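Local coordinates for dicer Related Helicase (Caenorhabditis elegans, PDB 6M6Q), which probably couples ATP hydrolysis to RNA binding as a RIG-I-like helicase of the RNA interference pathway, here represented by its N-terminal domain, at residues R189-L203 with A296-L310. Sequence-based numbering, arbitrary orientation.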
loop_
_atom_site.group_PDB
_atom_site.type_symbol
_atom_site.label_atom_id
_atom_site.label_comp_id
_atom_site.label_asym_id
_atom_site.label_seq_id
_atom_site.Cartn_x
_atom_site.Cartn_y
_atom_site.Cartn_z
ATOM N N ARG B 189 -2.534 -6.026 3.399
ATOM C CA ARG B 189 -1.759 -5.097 4.270
ATOM C C ARG B 189 -1.178 -5.852 5.471
ATOM O O ARG B 189 0.007 -5.639 5.777
ATOM C CB ARG B 189 -2.622 -3.929 4.749
ATOM C CG ARG B 189 -2.984 -2.949 3.642
ATOM C CD ARG B 189 -3.912 -1.836 4.100
ATOM N NE ARG B 189 -4.802 -1.428 3.025
ATOM C CZ ARG B 189 -6.114 -1.618 3.007
ATOM N NH1 ARG B 189 -6.816 -1.232 1.955
ATOM N NH2 ARG B 189 -6.726 -2.193 4.030
ATOM N N VAL B 190 -1.982 -6.656 6.154
ATOM C CA VAL B 190 -1.567 -7.303 7.430
ATOM C C VAL B 190 -0.505 -8.367 7.113
ATOM O O VAL B 190 0.574 -8.296 7.708
ATOM C CB VAL B 190 -2.763 -7.884 8.210
ATOM C CG1 VAL B 190 -2.341 -8.371 9.590
ATOM C CG2 VAL B 190 -3.887 -6.875 8.345
ATOM N N ALA B 191 -0.790 -9.266 6.164
ATOM C CA ALA B 191 0.097 -10.371 5.723
ATOM C C ALA B 191 1.433 -9.814 5.217
ATOM O O ALA B 191 2.474 -10.432 5.472
ATOM C CB ALA B 191 -0.594 -11.164 4.647
ATOM N N GLY B 192 1.394 -8.684 4.520
ATOM C CA GLY B 192 2.579 -8.032 3.938
ATOM C C GLY B 192 3.465 -7.381 4.991
ATOM O O GLY B 192 4.688 -7.371 4.789
ATOM N N ALA B 193 2.874 -6.813 6.043
ATOM C CA ALA B 193 3.584 -6.074 7.117
ATOM C C ALA B 193 4.080 -7.045 8.200
ATOM O O ALA B 193 5.075 -6.720 8.870
ATOM C CB ALA B 193 2.682 -5.025 7.705
ATOM N N ALA B 194 3.404 -8.178 8.378
ATOM C CA ALA B 194 3.687 -9.148 9.459
ATOM C C ALA B 194 5.078 -9.768 9.274
ATOM O O ALA B 194 5.544 -9.885 8.119
ATOM C CB ALA B 194 2.619 -10.210 9.500
ATOM N N ARG B 195 5.682 -10.172 10.391
ATOM C CA ARG B 195 6.965 -10.921 10.448
ATOM C C ARG B 195 6.680 -12.313 11.038
ATOM O O ARG B 195 6.670 -12.441 12.286
ATOM C CB ARG B 195 8.006 -10.146 11.271
ATOM C CG ARG B 195 8.318 -8.741 10.759
ATOM C CD ARG B 195 9.299 -8.692 9.589
ATOM N NE ARG B 195 8.705 -8.113 8.383
ATOM C CZ ARG B 195 8.718 -6.812 8.070
ATOM N NH1 ARG B 195 9.320 -5.943 8.866
ATOM N NH2 ARG B 195 8.140 -6.394 6.957
ATOM N N GLY B 196 6.434 -13.288 10.168
ATOM C CA GLY B 196 5.932 -14.633 10.498
ATOM C C GLY B 196 6.753 -15.349 11.553
ATOM O O GLY B 196 6.153 -16.127 12.297
ATOM N N MET B 197 8.081 -15.205 11.555
ATOM C CA MET B 197 8.958 -16.026 12.435
ATOM C C MET B 197 8.599 -15.784 13.907
ATOM O O MET B 197 8.515 -16.762 14.666
ATOM C CB MET B 197 10.434 -15.725 12.220
ATOM C CG MET B 197 11.269 -16.952 12.351
ATOM S SD MET B 197 12.985 -16.584 12.422
ATOM C CE MET B 197 13.658 -18.172 11.933
ATOM N N ILE B 198 8.393 -14.531 14.284
ATOM C CA ILE B 198 8.074 -14.110 15.679
ATOM C C ILE B 198 6.641 -14.570 16.035
ATOM O O ILE B 198 6.414 -14.969 17.187
ATOM C CB ILE B 198 8.263 -12.586 15.835
ATOM C CG1 ILE B 198 9.627 -12.118 15.310
ATOM C CG2 ILE B 198 8.048 -12.161 17.279
ATOM C CD1 ILE B 198 9.664 -10.656 14.910
ATOM N N ILE B 199 5.727 -14.583 15.060
ATOM C CA ILE B 199 4.327 -15.065 15.245
ATOM C C ILE B 199 4.370 -16.587 15.499
ATOM O O ILE B 199 3.668 -17.050 16.414
ATOM C CB ILE B 199 3.438 -14.684 14.038
ATOM C CG1 ILE B 199 3.515 -13.184 13.734
ATOM C CG2 ILE B 199 2.003 -15.133 14.262
ATOM C CD1 ILE B 199 3.077 -12.800 12.337
ATOM N N MET B 200 5.192 -17.330 14.748
ATOM C CA MET B 200 5.292 -18.815 14.854
ATOM C C MET B 200 5.840 -19.180 16.247
ATOM O O MET B 200 5.282 -20.111 16.872
ATOM C CB MET B 200 6.190 -19.387 13.745
ATOM C CG MET B 200 6.333 -20.917 13.746
ATOM S SD MET B 200 5.081 -21.772 12.756
ATOM C CE MET B 200 3.724 -21.803 13.922
ATOM N N LYS B 201 6.826 -18.422 16.747
ATOM C CA LYS B 201 7.489 -18.655 18.065
ATOM C C LYS B 201 6.466 -18.489 19.200
ATOM O O LYS B 201 6.440 -19.361 20.097
ATOM C CB LYS B 201 8.677 -17.701 18.240
ATOM C CG LYS B 201 9.333 -17.702 19.620
ATOM C CD LYS B 201 10.660 -16.919 19.696
ATOM C CE LYS B 201 10.528 -15.426 19.416
ATOM N NZ LYS B 201 9.694 -14.720 20.428
ATOM N N HIS B 202 5.659 -17.420 19.170
ATOM C CA HIS B 202 4.704 -17.064 20.254
ATOM C C HIS B 202 3.504 -18.011 20.236
ATOM O O HIS B 202 2.991 -18.323 21.337
ATOM C CB HIS B 202 4.270 -15.600 20.164
ATOM C CG HIS B 202 5.298 -14.642 20.668
ATOM N ND1 HIS B 202 5.847 -13.660 19.866
ATOM C CD2 HIS B 202 5.899 -14.521 21.874
ATOM C CE1 HIS B 202 6.723 -12.962 20.563
ATOM N NE2 HIS B 202 6.766 -13.462 21.794
ATOM N N LEU B 203 3.068 -18.454 19.052
ATOM C CA LEU B 203 1.919 -19.390 18.926
ATOM C C LEU B 203 2.346 -20.763 19.453
ATOM O O LEU B 203 1.502 -21.462 20.041
ATOM C CB LEU B 203 1.442 -19.475 17.468
ATOM C CG LEU B 203 0.640 -18.275 16.951
ATOM C CD1 LEU B 203 0.416 -18.403 15.451
ATOM C CD2 LEU B 203 -0.704 -18.114 17.681
ATOM N N ALA B 296 0.366 -12.942 19.578
ATOM C CA ALA B 296 1.623 -13.367 18.916
ATOM C C ALA B 296 2.200 -12.220 18.064
ATOM O O ALA B 296 3.330 -12.376 17.530
ATOM C CB ALA B 296 1.359 -14.601 18.080
ATOM N N MET B 297 1.472 -11.111 17.940
ATOM C CA MET B 297 1.861 -9.962 17.077
ATOM C C MET B 297 2.033 -8.662 17.892
ATOM O O MET B 297 2.657 -7.731 17.359
ATOM C CB MET B 297 0.820 -9.738 15.981
ATOM C CG MET B 297 0.881 -10.775 14.887
ATOM S SD MET B 297 -0.495 -10.617 13.745
ATOM C CE MET B 297 -0.001 -9.122 12.887
ATOM N N LYS B 298 1.571 -8.614 19.142
ATOM C CA LYS B 298 1.595 -7.377 19.970
ATOM C C LYS B 298 2.998 -7.131 20.570
ATOM O O LYS B 298 3.208 -6.024 21.100
ATOM C CB LYS B 298 0.529 -7.459 21.062
ATOM C CG LYS B 298 0.691 -8.617 22.034
ATOM C CD LYS B 298 -0.015 -8.390 23.360
ATOM C CE LYS B 298 0.154 -9.542 24.329
ATOM N NZ LYS B 298 -0.629 -9.332 25.570
ATOM N N ASN B 299 3.954 -8.052 20.400
ATOM C CA ASN B 299 5.202 -8.106 21.224
ATOM C C ASN B 299 6.331 -7.267 20.615
ATOM O O ASN B 299 7.174 -6.808 21.386
ATOM C CB ASN B 299 5.721 -9.524 21.391
ATOM C CG ASN B 299 4.629 -10.481 21.778
ATOM O OD1 ASN B 299 4.311 -10.622 22.953
ATOM N ND2 ASN B 299 4.013 -11.093 20.786
ATOM N N ASP B 300 6.423 -7.191 19.290
ATOM C CA ASP B 300 7.554 -6.509 18.593
ATOM C C ASP B 300 7.005 -5.360 17.745
ATOM O O ASP B 300 5.879 -5.430 17.268
ATOM C CB ASP B 300 8.396 -7.502 17.789
ATOM C CG ASP B 300 7.725 -8.004 16.528
ATOM O OD1 ASP B 300 6.888 -8.934 16.645
ATOM O OD2 ASP B 300 8.072 -7.493 15.435
ATOM N N PRO B 301 7.770 -4.253 17.573
ATOM C CA PRO B 301 7.260 -3.057 16.893
ATOM C C PRO B 301 6.799 -3.265 15.434
ATOM O O PRO B 301 5.951 -2.499 14.993
ATOM C CB PRO B 301 8.456 -2.074 16.949
ATOM C CG PRO B 301 9.676 -2.954 17.234
ATOM C CD PRO B 301 9.136 -4.068 18.096
ATOM N N ALA B 302 7.374 -4.241 14.711
ATOM C CA ALA B 302 7.040 -4.543 13.295
ATOM C C ALA B 302 5.631 -5.151 13.204
ATOM O O ALA B 302 4.817 -4.667 12.380
ATOM C CB ALA B 302 8.073 -5.460 12.694
ATOM N N ASN B 303 5.366 -6.194 13.989
ATOM C CA ASN B 303 4.066 -6.919 14.003
ATOM C C ASN B 303 3.000 -6.048 14.681
ATOM O O ASN B 303 1.828 -6.157 14.300
ATOM C CB ASN B 303 4.182 -8.279 14.693
ATOM C CG ASN B 303 4.798 -9.328 13.798
ATOM O OD1 ASN B 303 4.310 -9.556 12.695
ATOM N ND2 ASN B 303 5.849 -9.989 14.264
ATOM N N ARG B 304 3.408 -5.247 15.672
ATOM C CA ARG B 304 2.550 -4.297 16.422
ATOM C C ARG B 304 1.979 -3.297 15.425
ATOM O O ARG B 304 0.776 -3.051 15.467
ATOM C CB ARG B 304 3.370 -3.588 17.510
ATOM C CG ARG B 304 2.588 -3.198 18.757
ATOM C CD ARG B 304 3.513 -2.631 19.818
ATOM N NE ARG B 304 4.058 -1.322 19.453
ATOM C CZ ARG B 304 5.141 -0.769 20.002
ATOM N NH1 ARG B 304 5.824 -1.416 20.931
ATOM N NH2 ARG B 304 5.548 0.424 19.605
ATOM N N ALA B 305 2.818 -2.824 14.508
ATOM C CA ALA B 305 2.434 -1.888 13.429
ATOM C C ALA B 305 1.495 -2.597 12.456
ATOM O O ALA B 305 0.508 -1.974 12.039
ATOM C CB ALA B 305 3.659 -1.361 12.725
ATOM N N ALA B 306 1.759 -3.881 12.183
ATOM C CA ALA B 306 0.950 -4.744 11.298
ATOM C C ALA B 306 -0.453 -4.936 11.887
ATOM O O ALA B 306 -1.398 -5.050 11.103
ATOM C CB ALA B 306 1.643 -6.055 11.102
ATOM N N LEU B 307 -0.572 -4.964 13.220
ATOM C CA LEU B 307 -1.866 -5.128 13.946
ATOM C C LEU B 307 -2.760 -3.907 13.699
ATOM O O LEU B 307 -3.980 -4.100 13.639
ATOM C CB LEU B 307 -1.625 -5.314 15.452
ATOM C CG LEU B 307 -1.301 -6.733 15.930
ATOM C CD1 LEU B 307 -1.024 -6.747 17.425
ATOM C CD2 LEU B 307 -2.422 -7.706 15.597
ATOM N N TYR B 308 -2.193 -2.699 13.599
ATOM C CA TYR B 308 -2.973 -1.434 13.444
ATOM C C TYR B 308 -3.642 -1.402 12.060
ATOM O O TYR B 308 -4.668 -0.702 11.921
ATOM C CB TYR B 308 -2.114 -0.186 13.708
ATOM C CG TYR B 308 -1.801 0.049 15.166
ATOM C CD1 TYR B 308 -0.641 -0.456 15.727
ATOM C CD2 TYR B 308 -2.699 0.684 16.011
ATOM C CE1 TYR B 308 -0.361 -0.313 17.078
ATOM C CE2 TYR B 308 -2.431 0.850 17.365
ATOM C CZ TYR B 308 -1.254 0.349 17.902
ATOM O OH TYR B 308 -0.968 0.487 19.231
ATOM N N PHE B 309 -3.142 -2.190 11.095
ATOM C CA PHE B 309 -3.804 -2.424 9.777
ATOM C C PHE B 309 -5.025 -3.326 9.957
ATOM O O PHE B 309 -6.047 -3.072 9.313
ATOM C CB PHE B 309 -2.866 -3.107 8.783
ATOM C CG PHE B 309 -1.737 -2.259 8.260
ATOM C CD1 PHE B 309 -1.841 -1.619 7.034
ATOM C CD2 PHE B 309 -0.546 -2.144 8.967
ATOM C CE1 PHE B 309 -0.792 -0.862 6.539
ATOM C CE2 PHE B 309 0.495 -1.368 8.478
ATOM C CZ PHE B 309 0.373 -0.737 7.264
ATOM N N LEU B 310 -4.867 -4.393 10.744
ATOM C CA LEU B 310 -5.903 -5.421 11.015
ATOM C C LEU B 310 -7.105 -4.791 11.742
ATOM O O LEU B 310 -8.251 -5.061 11.323
ATOM C CB LEU B 310 -5.276 -6.536 11.854
ATOM C CG LEU B 310 -6.175 -7.746 12.090
ATOM C CD1 LEU B 310 -6.348 -8.541 10.802
ATOM C CD2 LEU B 310 -5.631 -8.622 13.213
#
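N303 holds the backbone of R195 with both ends of its amide, closing the turn between helices 186-193 and 196-204. R195 N gives a nearly straight bond to N303 OD1 (2.8 Å, 174°), and N303 ND2 returns a longer one to R195 O (3.3 Å), a partner lying almost in the amide plane. The same ND2 also donates to D300 OD1 on its syn lone pair (2.8 Å), so three hydrogen bonds fix the rotation of the amide. D300, the N-cap of helix 301-310, thus positions the asparagine, while its OD2 receives weak bonds from A302 N and N303 N.

On one side of this clasp the packing is tight. A193 CB meets A306 CB at 3.7 Å, and V190, with CG1 anti to its backbone N (chi1 -172°), sends CG2 against L310 CB (3.8 Å), while its CG1 lies near M297 CE (4.1 Å). The aliphatic part of R189 crosses F309 near CD1, its guanidinium reaching E176 in a salt bridge, and F309 also meets F309 of the second subunit. On the other side, A296 CB fits among I199 CG2, L203 CG and H202 CB, with F293 of helix 288-295 covering I199 and L203.

The solvent side is looser. N299 lays its amide over one face of the H202 imidazole, planes 22° apart, without a hydrogen bond; its ND2 instead bonds D295 O. The exposed R195 merely rests its CG beside A302 CB (3.8 Å).

The segments 189-193 and 301-310 run antiparallel, 8.3 Å apart at closest approach, which agrees with the small A193 and A306 facing each other: antiparallel helix packing, with the N-cap aspartate and an asparagine side chain bracing the turn between two consecutive helices, in an all-helical domain.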